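Local coordinates for protein Bd3459 (Bdellovibrio bacteriovorus, PDB 5CEC) that is a predatory endopeptidase of the S13 serine peptidase family that probably cleaves peptidoglycan, held here in complex with its ankyrin-repeat immunity protein Bd3460, at residues 253-256 with 257-261; 277-281 with 282-286; 359-362 with 363-366. The protein carries 1 engineered substitution. All coordinates share one frame; numbering follows the deposited sequence.

Interaction 1. Residues 253-256 with 257-261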
ATOM      1  N   ASN A 253       5.336  -3.878   4.171  1.00 13.78           N
ATOM      2  CA  ASN A 253       6.765  -4.010   4.479  1.00 13.39           C
ATOM      3  C   ASN A 253       7.149  -5.433   4.875  1.00 13.67           C
ATOM      4  O   ASN A 253       8.249  -5.887   4.532  1.00 14.57           O
ATOM      5  CB  ASN A 253       7.158  -3.059   5.586  1.00 14.46           C
ATOM      6  CG  ASN A 253       7.128  -1.624   5.157  1.00 14.99           C
ATOM      7  OD1 ASN A 253       6.933  -1.274   3.997  1.00 15.73           O
ATOM      8  ND2 ASN A 253       7.320  -0.760   6.135  1.00 16.29           N
ATOM      9  N   TYR A 254       6.283  -6.101   5.635  1.00 12.94           N
ATOM     10  CA  TYR A 254       6.589  -7.447   6.107  1.00 13.52           C
ATOM     11  C   TYR A 254       6.807  -8.401   4.956  1.00 14.29           C
ATOM     12  O   TYR A 254       7.810  -9.178   4.935  1.00 13.95           O
ATOM     13  CB  TYR A 254       5.479  -7.996   7.052  1.00 13.54           C
ATOM     14  CG  TYR A 254       5.710  -9.414   7.487  1.00 13.64           C
ATOM     15  CD1 TYR A 254       6.463  -9.725   8.617  1.00 15.05           C
ATOM     16  CD2 TYR A 254       5.215 -10.482   6.738  1.00 14.34           C
ATOM     17  CE1 TYR A 254       6.696 -11.027   9.000  1.00 15.62           C
ATOM     18  CE2 TYR A 254       5.442 -11.789   7.136  1.00 14.89           C
ATOM     19  CZ  TYR A 254       6.181 -12.074   8.256  1.00 15.27           C
ATOM     20  OH  TYR A 254       6.446 -13.358   8.620  1.00 16.15           O
ATOM     21  N   ILE A 255       5.884  -8.360   3.992  1.00 13.01           N
ATOM     22  CA  ILE A 255       6.019  -9.256   2.846  1.00 13.55           C
ATOM     23  C   ILE A 255       7.303  -8.922   2.071  1.00 13.75           C
ATOM     24  O   ILE A 255       8.070  -9.813   1.682  1.00 14.21           O
ATOM     25  CB  ILE A 255       4.802  -9.230   1.902  1.00 13.43           C
ATOM     26  CG1 ILE A 255       3.507  -9.598   2.646  1.00 13.97           C
ATOM     27  CG2 ILE A 255       4.984 -10.156   0.711  1.00 14.57           C
ATOM     28  CD1 ILE A 255       2.243  -9.376   1.837  1.00 14.00           C
ATOM     29  N   ALA A 256       7.506  -7.630   1.819  1.00 12.99           N
ATOM     30  CA  ALA A 256       8.635  -7.220   0.967  1.00 12.77           C
ATOM     31  C   ALA A 256       9.966  -7.589   1.631  1.00 13.37           C
ATOM     32  O   ALA A 256      10.887  -8.082   0.955  1.00 14.44           O
ATOM     33  CB  ALA A 256       8.576  -5.727   0.706  1.00 14.08           C
ATOM     34  N   ASP A 257      10.100  -7.287   2.915  1.00 14.02           N
ATOM     35  CA  ASP A 257      11.363  -7.535   3.609  1.00 14.27           C
ATOM     36  C   ASP A 257      11.644  -9.032   3.696  1.00 15.05           C
ATOM     37  O   ASP A 257      12.771  -9.465   3.509  1.00 16.18           O
ATOM     38  CB  ASP A 257      11.386  -6.857   4.991  1.00 15.44           C
ATOM     39  CG  ASP A 257      11.494  -5.364   4.891  1.00 17.58           C
ATOM     40  OD1 ASP A 257      12.234  -4.886   3.998  1.00 19.51           O
ATOM     41  OD2 ASP A 257      10.898  -4.667   5.727  1.00 18.89           O
ATOM     42  N   ASN A 258      10.603  -9.840   3.917  1.00 13.99           N
ATOM     43  CA  ASN A 258      10.811 -11.258   3.984  1.00 14.90           C
ATOM     44  C   ASN A 258      11.137 -11.888   2.638  1.00 14.83           C
ATOM     45  O   ASN A 258      11.929 -12.803   2.596  1.00 15.46           O
ATOM     46  CB  ASN A 258       9.656 -11.965   4.707  1.00 15.47           C
ATOM     47  CG  ASN A 258       9.826 -11.887   6.208  1.00 16.18           C
ATOM     48  OD1 ASN A 258      10.620 -12.639   6.769  1.00 16.84           O
ATOM     49  ND2 ASN A 258       9.178 -10.909   6.841  1.00 16.04           N
ATOM     50  N   LEU A 259      10.523 -11.397   1.563  1.00 14.02           N
ATOM     51  CA  LEU A 259      10.911 -11.877   0.242  1.00 15.20           C
ATOM     52  C   LEU A 259      12.398 -11.580   0.008  1.00 15.12           C
ATOM     53  O   LEU A 259      13.127 -12.430  -0.476  1.00 16.51           O
ATOM     54  CB  LEU A 259      10.073 -11.252  -0.857  1.00 15.41           C
ATOM     55  CG  LEU A 259       8.667 -11.818  -1.037  1.00 15.56           C
ATOM     56  CD1 LEU A 259       7.860 -10.947  -1.947  1.00 16.50           C
ATOM     57  CD2 LEU A 259       8.692 -13.265  -1.541  1.00 16.66           C
ATOM     58  N   TYR A 260      12.831 -10.355   0.323  1.00 14.64           N
ATOM     59  CA  TYR A 260      14.220  -9.933   0.088  1.00 16.01           C
ATOM     60  C   TYR A 260      15.179 -10.779   0.888  1.00 15.50           C
ATOM     61  O   TYR A 260      16.209 -11.232   0.360  1.00 18.05           O
ATOM     62  CB  TYR A 260      14.306  -8.469   0.435  1.00 16.17           C
ATOM     63  CG  TYR A 260      15.593  -7.747   0.247  1.00 16.90           C
ATOM     64  CD1 TYR A 260      16.514  -7.648   1.285  1.00 17.61           C
ATOM     65  CD2 TYR A 260      15.872  -7.090  -0.938  1.00 17.13           C
ATOM     66  CE1 TYR A 260      17.672  -6.909   1.149  1.00 18.47           C
ATOM     67  CE2 TYR A 260      17.053  -6.364  -1.096  1.00 18.75           C
ATOM     68  CZ  TYR A 260      17.941  -6.277  -0.057  1.00 18.01           C
ATOM     69  OH  TYR A 260      19.062  -5.523  -0.240  1.00 20.89           O
ATOM     70  N   TRP A 261      14.863 -11.056   2.149  1.00 15.41           N
ATOM     71  CA  TRP A 261      15.717 -11.922   2.949  1.00 16.53           C
ATOM     72  C   TRP A 261      15.693 -13.362   2.462  1.00 17.24           C
ATOM     73  O   TRP A 261      16.737 -14.018   2.376  1.00 18.99           O
ATOM     74  CB  TRP A 261      15.320 -11.867   4.419  1.00 17.26           C
ATOM     75  CG  TRP A 261      15.483 -10.525   5.040  1.00 18.28           C
ATOM     76  CD1 TRP A 261      16.424  -9.571   4.757  1.00 19.87           C
ATOM     77  CD2 TRP A 261      14.662  -9.972   6.075  1.00 18.35           C
ATOM     78  NE1 TRP A 261      16.252  -8.474   5.574  1.00 20.77           N
ATOM     79  CE2 TRP A 261      15.153  -8.685   6.363  1.00 19.17           C
ATOM     80  CE3 TRP A 261      13.544 -10.432   6.781  1.00 19.00           C
ATOM     81  CZ2 TRP A 261      14.577  -7.875   7.336  1.00 20.02           C
ATOM     82  CZ3 TRP A 261      12.957  -9.590   7.730  1.00 19.80           C
ATOM     83  CH2 TRP A 261      13.487  -8.344   7.999  1.00 19.99           C
TER

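Interaction 2. Residues 277-281 with 282-286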
ATOM      1  N   MET A 277      21.099  -6.285 -14.906  1.00 24.63           N
ATOM      2  CA  MET A 277      21.068  -4.930 -15.445  1.00 25.95           C
ATOM      3  C   MET A 277      22.433  -4.363 -15.740  1.00 26.75           C
ATOM      4  O   MET A 277      22.509  -3.259 -16.231  1.00 28.83           O
ATOM      5  CB  MET A 277      20.364  -3.995 -14.444  1.00 29.26           C
ATOM      6  CG  MET A 277      18.992  -4.452 -14.013  1.00 30.35           C
ATOM      7  SD  MET A 277      17.776  -4.170 -15.305  1.00 32.16           S
ATOM      8  CE  MET A 277      16.250  -4.402 -14.436  1.00 25.01           C
ATOM      9  N   GLN A 278      23.493  -5.096 -15.390  1.00 26.21           N
ATOM     10  CA  GLN A 278      24.870  -4.579 -15.469  1.00 28.49           C
ATOM     11  C   GLN A 278      24.919  -3.288 -14.642  1.00 29.27           C
ATOM     12  O   GLN A 278      25.579  -2.319 -15.006  1.00 33.09           O
ATOM     13  CB  GLN A 278      25.333  -4.387 -16.926  1.00 32.07           C
ATOM     14  CG  GLN A 278      25.456  -5.689 -17.710  1.00 36.12           C
ATOM     15  CD  GLN A 278      24.118  -6.382 -17.924  1.00 39.38           C
ATOM     16  OE1 GLN A 278      23.209  -5.812 -18.541  1.00 43.23           O
ATOM     17  NE2 GLN A 278      23.973  -7.603 -17.396  1.00 39.28           N
ATOM     18  N   ALA A 279      24.201  -3.299 -13.516  1.00 28.90           N
ATOM     19  CA  ALA A 279      24.119  -2.179 -12.615  1.00 28.56           C
ATOM     20  C   ALA A 279      25.097  -2.379 -11.476  1.00 29.20           C
ATOM     21  O   ALA A 279      25.519  -3.502 -11.172  1.00 34.28           O
ATOM     22  CB  ALA A 279      22.704  -2.064 -12.072  1.00 28.80           C
ATOM     23  N   ASP A 280      25.497  -1.276 -10.869  1.00 25.74           N
ATOM     24  CA  ASP A 280      26.284  -1.349  -9.651  1.00 29.08           C
ATOM     25  C   ASP A 280      25.726  -0.380  -8.603  1.00 30.30           C
ATOM     26  O   ASP A 280      24.605   0.137  -8.761  1.00 27.43           O
ATOM     27  CB  ASP A 280      27.759  -1.135  -9.994  1.00 32.63           C
ATOM     28  CG  ASP A 280      28.024   0.204 -10.654  1.00 35.77           C
ATOM     29  OD1 ASP A 280      27.304   1.179 -10.372  1.00 36.07           O
ATOM     30  OD2 ASP A 280      28.966   0.286 -11.456  1.00 44.09           O
ATOM     31  N   THR A 281      26.493  -0.131  -7.543  1.00 32.36           N
ATOM     32  CA  THR A 281      26.072   0.733  -6.419  1.00 35.94           C
ATOM     33  C   THR A 281      25.695   2.149  -6.831  1.00 31.23           C
ATOM     34  O   THR A 281      24.845   2.772  -6.200  1.00 32.27           O
ATOM     35  CB  THR A 281      27.187   0.929  -5.361  1.00 41.79           C
ATOM     36  OG1 THR A 281      28.184   1.833  -5.862  1.00 49.02           O
ATOM     37  CG2 THR A 281      27.803  -0.364  -4.950  1.00 40.94           C
ATOM     38  N   SER A 282      26.373   2.645  -7.865  1.00 31.98           N
ATOM     39  CA  SER A 282      26.111   3.973  -8.398  1.00 31.65           C
ATOM     40  C   SER A 282      24.725   4.088  -9.081  1.00 28.21           C
ATOM     41  O   SER A 282      24.202   5.179  -9.195  1.00 30.80           O
ATOM     42  CB  SER A 282      27.269   4.375  -9.343  1.00 32.85           C
ATOM     43  OG  SER A 282      27.112   3.812 -10.646  1.00 38.57           O
ATOM     44  N   ASP A 283      24.162   2.971  -9.537  1.00 25.17           N
ATOM     45  CA  ASP A 283      22.831   2.911 -10.158  1.00 22.34           C
ATOM     46  C   ASP A 283      21.724   2.595  -9.145  1.00 21.39           C
ATOM     47  O   ASP A 283      20.624   3.111  -9.256  1.00 20.75           O
ATOM     48  CB  ASP A 283      22.792   1.828 -11.228  1.00 23.61           C
ATOM     49  CG  ASP A 283      23.849   2.016 -12.298  1.00 26.28           C
ATOM     50  OD1 ASP A 283      23.861   3.112 -12.877  1.00 31.73           O
ATOM     51  OD2 ASP A 283      24.669   1.091 -12.541  1.00 28.10           O
ATOM     52  N   ILE A 284      22.030   1.714  -8.198  1.00 20.87           N
ATOM     53  CA  ILE A 284      21.040   1.214  -7.251  1.00 20.55           C
ATOM     54  C   ILE A 284      21.723   0.663  -6.010  1.00 22.39           C
ATOM     55  O   ILE A 284      22.686  -0.079  -6.118  1.00 25.80           O
ATOM     56  CB  ILE A 284      20.143   0.130  -7.922  1.00 21.52           C
ATOM     57  CG1 ILE A 284      19.054  -0.371  -6.965  1.00 22.42           C
ATOM     58  CG2 ILE A 284      20.957  -1.037  -8.482  1.00 23.46           C
ATOM     59  CD1 ILE A 284      17.904  -1.077  -7.661  1.00 23.73           C
ATOM     60  N   GLU A 285      21.239   1.054  -4.832  1.00 20.23           N
ATOM     61  CA  GLU A 285      21.832   0.605  -3.589  1.00 22.81           C
ATOM     62  C   GLU A 285      20.701   0.301  -2.636  1.00 20.95           C
ATOM     63  O   GLU A 285      19.998   1.199  -2.177  1.00 22.21           O
ATOM     64  CB  GLU A 285      22.768   1.650  -3.028  1.00 24.56           C
ATOM     65  CG  GLU A 285      23.471   1.216  -1.765  1.00 28.16           C
ATOM     66  CD  GLU A 285      24.330   2.302  -1.162  1.00 29.25           C
ATOM     67  OE1 GLU A 285      24.937   3.102  -1.913  1.00 32.06           O
ATOM     68  OE2 GLU A 285      24.417   2.338   0.078  1.00 34.83           O
ATOM     69  N   PHE A 286      20.524  -0.982  -2.374  1.00 20.71           N
ATOM     70  CA  PHE A 286      19.486  -1.465  -1.498  1.00 19.06           C
ATOM     71  C   PHE A 286      20.054  -1.997  -0.181  1.00 18.50           C
ATOM     72  O   PHE A 286      21.182  -2.506  -0.110  1.00 21.02           O
ATOM     73  CB  PHE A 286      18.704  -2.604  -2.176  1.00 20.62           C
ATOM     74  CG  PHE A 286      17.493  -2.151  -2.959  1.00 18.46           C
ATOM     75  CD1 PHE A 286      17.514  -0.997  -3.746  1.00 19.07           C
ATOM     76  CD2 PHE A 286      16.323  -2.898  -2.919  1.00 18.51           C
ATOM     77  CE1 PHE A 286      16.381  -0.611  -4.455  1.00 18.71           C
ATOM     78  CE2 PHE A 286      15.204  -2.512  -3.645  1.00 17.92           C
ATOM     79  CZ  PHE A 286      15.226  -1.379  -4.406  1.00 18.03           C
TER

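Interaction 3. Residues 359-362 with 363-366. With SO4 (sulfate ion), chain C.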
ATOM      1  N   GLY A 359       5.173   5.504  -2.952  1.00 13.39           N
ATOM      2  CA  GLY A 359       6.147   5.505  -1.868  1.00 13.79           C
ATOM      3  C   GLY A 359       6.178   6.815  -1.134  1.00 13.17           C
ATOM      4  O   GLY A 359       5.897   7.856  -1.713  1.00 13.30           O
ATOM      5  N   SER A 360       6.416   6.728   0.169  1.00 13.43           N
ATOM      6  CA  SER A 360       6.479   7.872   1.063  1.00 14.17           C
ATOM      7  C   SER A 360       7.516   7.624   2.157  1.00 14.32           C
ATOM      8  O   SER A 360       7.382   6.658   2.907  1.00 16.18           O
ATOM      9  CB  SER A 360       5.113   8.072   1.737  1.00 15.97           C
ATOM     10  OG  SER A 360       4.035   7.960   0.838  1.00 18.35           O
ATOM     11  N   VAL A 361       8.542   8.488   2.243  1.00 14.12           N
ATOM     12  CA  VAL A 361       9.505   8.517   3.380  1.00 15.04           C
ATOM     13  C   VAL A 361       9.806   9.992   3.669  1.00 15.21           C
ATOM     14  O   VAL A 361       9.361  10.891   2.951  1.00 14.55           O
ATOM     15  CB  VAL A 361      10.828   7.749   3.091  1.00 16.66           C
ATOM     16  CG1 VAL A 361      10.615   6.248   3.027  1.00 18.27           C
ATOM     17  CG2 VAL A 361      11.521   8.253   1.835  1.00 16.23           C
ATOM     18  N   ASN A 362      10.544  10.259   4.735  1.00 15.78           N
ATOM     19  CA  ASN A 362      10.804  11.629   5.142  1.00 16.69           C
ATOM     20  C   ASN A 362      11.163  12.535   3.954  1.00 15.76           C
ATOM     21  O   ASN A 362      10.577  13.603   3.758  1.00 15.80           O
ATOM     22  CB  ASN A 362      11.918  11.627   6.203  1.00 19.12           C
ATOM     23  CG  ASN A 362      12.305  13.014   6.660  1.00 19.47           C
ATOM     24  OD1 ASN A 362      11.534  13.952   6.617  1.00 21.95           O
ATOM     25  ND2 ASN A 362      13.517  13.128   7.104  1.00 22.30           N
ATOM     26  N   LYS A 363      12.159  12.101   3.181  1.00 15.97           N
ATOM     27  CA  LYS A 363      12.695  12.924   2.101  1.00 17.19           C
ATOM     28  C   LYS A 363      12.187  12.632   0.720  1.00 15.48           C
ATOM     29  O   LYS A 363      12.702  13.205  -0.252  1.00 17.48           O
ATOM     30  CB  LYS A 363      14.219  12.909   2.112  1.00 18.65           C
ATOM     31  CG  LYS A 363      14.844  13.382   3.397  1.00 20.20           C
ATOM     32  CD  LYS A 363      14.453  14.827   3.700  1.00 23.49           C
ATOM     33  CE  LYS A 363      15.305  15.466   4.782  1.00 26.17           C
ATOM     34  NZ  LYS A 363      14.807  16.844   5.114  1.00 28.69           N
ATOM     35  N   ALA A 364      11.151  11.799   0.594  1.00 14.83           N
ATOM     36  CA  ALA A 364      10.672  11.493  -0.762  1.00 14.73           C
ATOM     37  C   ALA A 364       9.228  11.080  -0.829  1.00 14.43           C
ATOM     38  O   ALA A 364       8.722  10.413   0.065  1.00 14.54           O
ATOM     39  CB  ALA A 364      11.509  10.386  -1.423  1.00 15.82           C
ATOM     40  N   LYS A 365       8.600  11.450  -1.942  1.00 13.73           N
ATOM     41  CA  LYS A 365       7.289  10.934  -2.333  1.00 13.08           C
ATOM     42  C   LYS A 365       7.486  10.425  -3.752  1.00 12.90           C
ATOM     43  O   LYS A 365       8.048  11.148  -4.599  1.00 14.29           O
ATOM     44  CB  LYS A 365       6.205  12.018  -2.287  1.00 13.82           C
ATOM     45  CG  LYS A 365       4.792  11.462  -2.342  1.00 15.19           C
ATOM     46  CD  LYS A 365       4.340  10.977  -0.955  1.00 16.17           C
ATOM     47  CE  LYS A 365       2.948  10.349  -0.979  1.00 18.46           C
ATOM     48  NZ  LYS A 365       3.049   9.018  -1.640  1.00 19.56           N
ATOM     49  N   THR A 366       7.085   9.181  -4.005  1.00 12.70           N
ATOM     50  CA  THR A 366       7.430   8.568  -5.274  1.00 12.95           C
ATOM     51  C   THR A 366       6.238   7.804  -5.854  1.00 12.49           C
ATOM     52  O   THR A 366       5.300   7.408  -5.161  1.00 14.10           O
ATOM     53  CB  THR A 366       8.628   7.633  -5.067  1.00 13.79           C
ATOM     54  OG1 THR A 366       8.273   6.596  -4.158  1.00 14.20           O
ATOM     55  CG2 THR A 366       9.846   8.372  -4.567  1.00 13.95           C
TER
HETATM   56  S   SO4 C 501       3.200   3.880   0.704  1.00 22.64           S
HETATM   57  O1  SO4 C 501       2.010   3.885   1.606  1.00 26.41           O
HETATM   58  O2  SO4 C 501       3.683   5.234   0.394  1.00 27.93           O
HETATM   59  O3  SO4 C 501       4.268   2.974   1.350  1.00 25.56           O
HETATM   60  O4  SO4 C 501       2.863   3.173  -0.542  1.00 24.06           O

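Interaction 1. Residues 253-256 with 257-261
Tyr254 and Asn258, one turn apart on helix 253-262, share a double hydrogen bond. Tyr254 O accepts the backbone Asn258 N at 3.0 Å and also the side-chain Asn258 ND2 at 2.9 Å, the two donors arriving from opposite faces of the carbonyl plane. The acceptor lies almost in the plane of the Asn258 amide. The remaining backbone bonds, Asp257 N to Asn253 O, Leu259 N to Ile255 O and Tyr260 N to Ala256 O, are regular i to i+4 links.

The same amide also meets an aromatic face. Tyr254 has CG anti to its backbone N (chi1 176°), which sets the ring beside its carbonyl carbon; Asn258 ND2 stands 3.3 Å above the Tyr254 ring plane toward the rim, the planes inclined by 45°.

Apolar contact is confined to Ile255 CG2 and Leu259 CD1, side by side at 4.0 Å.

Among the acceptors, Asp257 OD2 comes within 3.2 Å of Asn253 O; Thr161 OG1 bonds the carboxylate and, weakly, this carbonyl. Asn253 OD1 accepts from Lys73 NZ, consistent with the SxN element of a penicillin-binding fold. The in-plane ND2 bond and the ring face probably hold the rotation of the buried amide.

Interaction 2. Residues 277-281 with 282-286
A tight turn between helix 265-277 and the edge strand 284-285 is built on Asp280, whose backbone and side chain both reach forward to residues 282-284. Asp280 O accepts two backbone donors: Ile284 N at 3.1 Å, nearly in line with the carbonyl, and Asp283 N at 3.0 Å, from well above its plane. The side chain reinforces the turn. With chi1 at 59°, Asp280 CG lies between its own N and carbonyl carbon, so that OD1 receives Ser282 OG at 2.7 Å through its syn lone pair. A weak bond from Ser282 N to the same Asp280 OD1 gives the geometry of an Asx turn. In return, Asp283 OD2 accepts Asp280 N at 3.0 Å on its anti side.

Beside these polar bonds, Ala279 CB rests on Ile284 CG2 at 4.1 Å. Thr281 O and Glu285 OE1 are both bound by Lys65 NZ, tying the turn to strand 65-67.

The two carboxylates are nearly coplanar, 8° apart, and Asp280 OD1 lies only 3.4 Å from Asp283 OD2. The donors on each oxygen probably offset part of this repulsion, and the closeness could raise the proton affinity of one of the pair.

Interaction 3. Residues 359-362 with 363-366
Lys365 reaches across to the opposing strand of its hairpin, and its ammonium group bonds two residues there. Its chain leaves the backbone with CG anti to N, bends at chi2 (81°) and again at chi4 (73°), and so brings NZ to 2.9 Å from Ser360 OG and 3.1 Å from Gly359 O. The carbonyl of Gly359 is doubly engaged, because Thr366 N approaches it at 2.9 Å from the opposite face of its plane. Ser360 OG accepts an N-H from Lys365 NZ and donates its own hydroxyl hydrogen to the sulfate, O2 of the ion lying 2.8 Å from Ser360 OG. The ammonium meets the hydroxyl from the side, not the anion itself, and would probably polarise it. The same sulfate, probably a crystallisation component, is bonded by Thr358, Ser251 and Ser70.

These residues close the beta hairpin of strands 354-361 and 364-373, whose short segments run antiparallel 4.7 Å apart. Gly359 fits the glycine of a K(T/S)G-type element, the strand that borders the active site in the penicillin-binding family. It pairs with Thr366 as a hydrogen-bonded pair; Thr366 OG1, bonded to Leu68 O, sits 3.3 Å from Gly359 CA. Ser360 and Lys365 form the following non-hydrogen-bonded pair, their side chains together on the face that helix 394-411 covers through Trp395. Val361 and Ala364 end the pairing on the other face, with Val361 N to Ala364 O at 2.9 Å and Val361 CG2 to Ala364 CB at 3.9 Å. A type I turn through Asn362 and Lys363 joins them. Those two side chains run alongside each other, Asn362 OD1 bonding Asp389 N and Lys363 NZ making a salt bridge to Asp387.

Along the chain the three contacts follow in series, none crossing or enclosing another. Interaction 1 belongs to helix 253-262, near the middle of the molecule. Helix 265-277 leads on to interaction 2, which turns the chain into the three-stranded sheet, and interaction 3 closes the hairpin of the antiparallel six-stranded sheet much later. Interactions 1 and 2 touch by packing, Tyr260 OH lying 3.5 Å from Phe286 CB. Interaction 3 has no such touch, its nearest atoms being about 8 Å from interaction 1 and about 11 Å from interaction 2. A sulfate bound by Ser360 lies about 6 Å from the side chain of Asn253, so interactions 1 and 3 flank the same pocket, probably the active site.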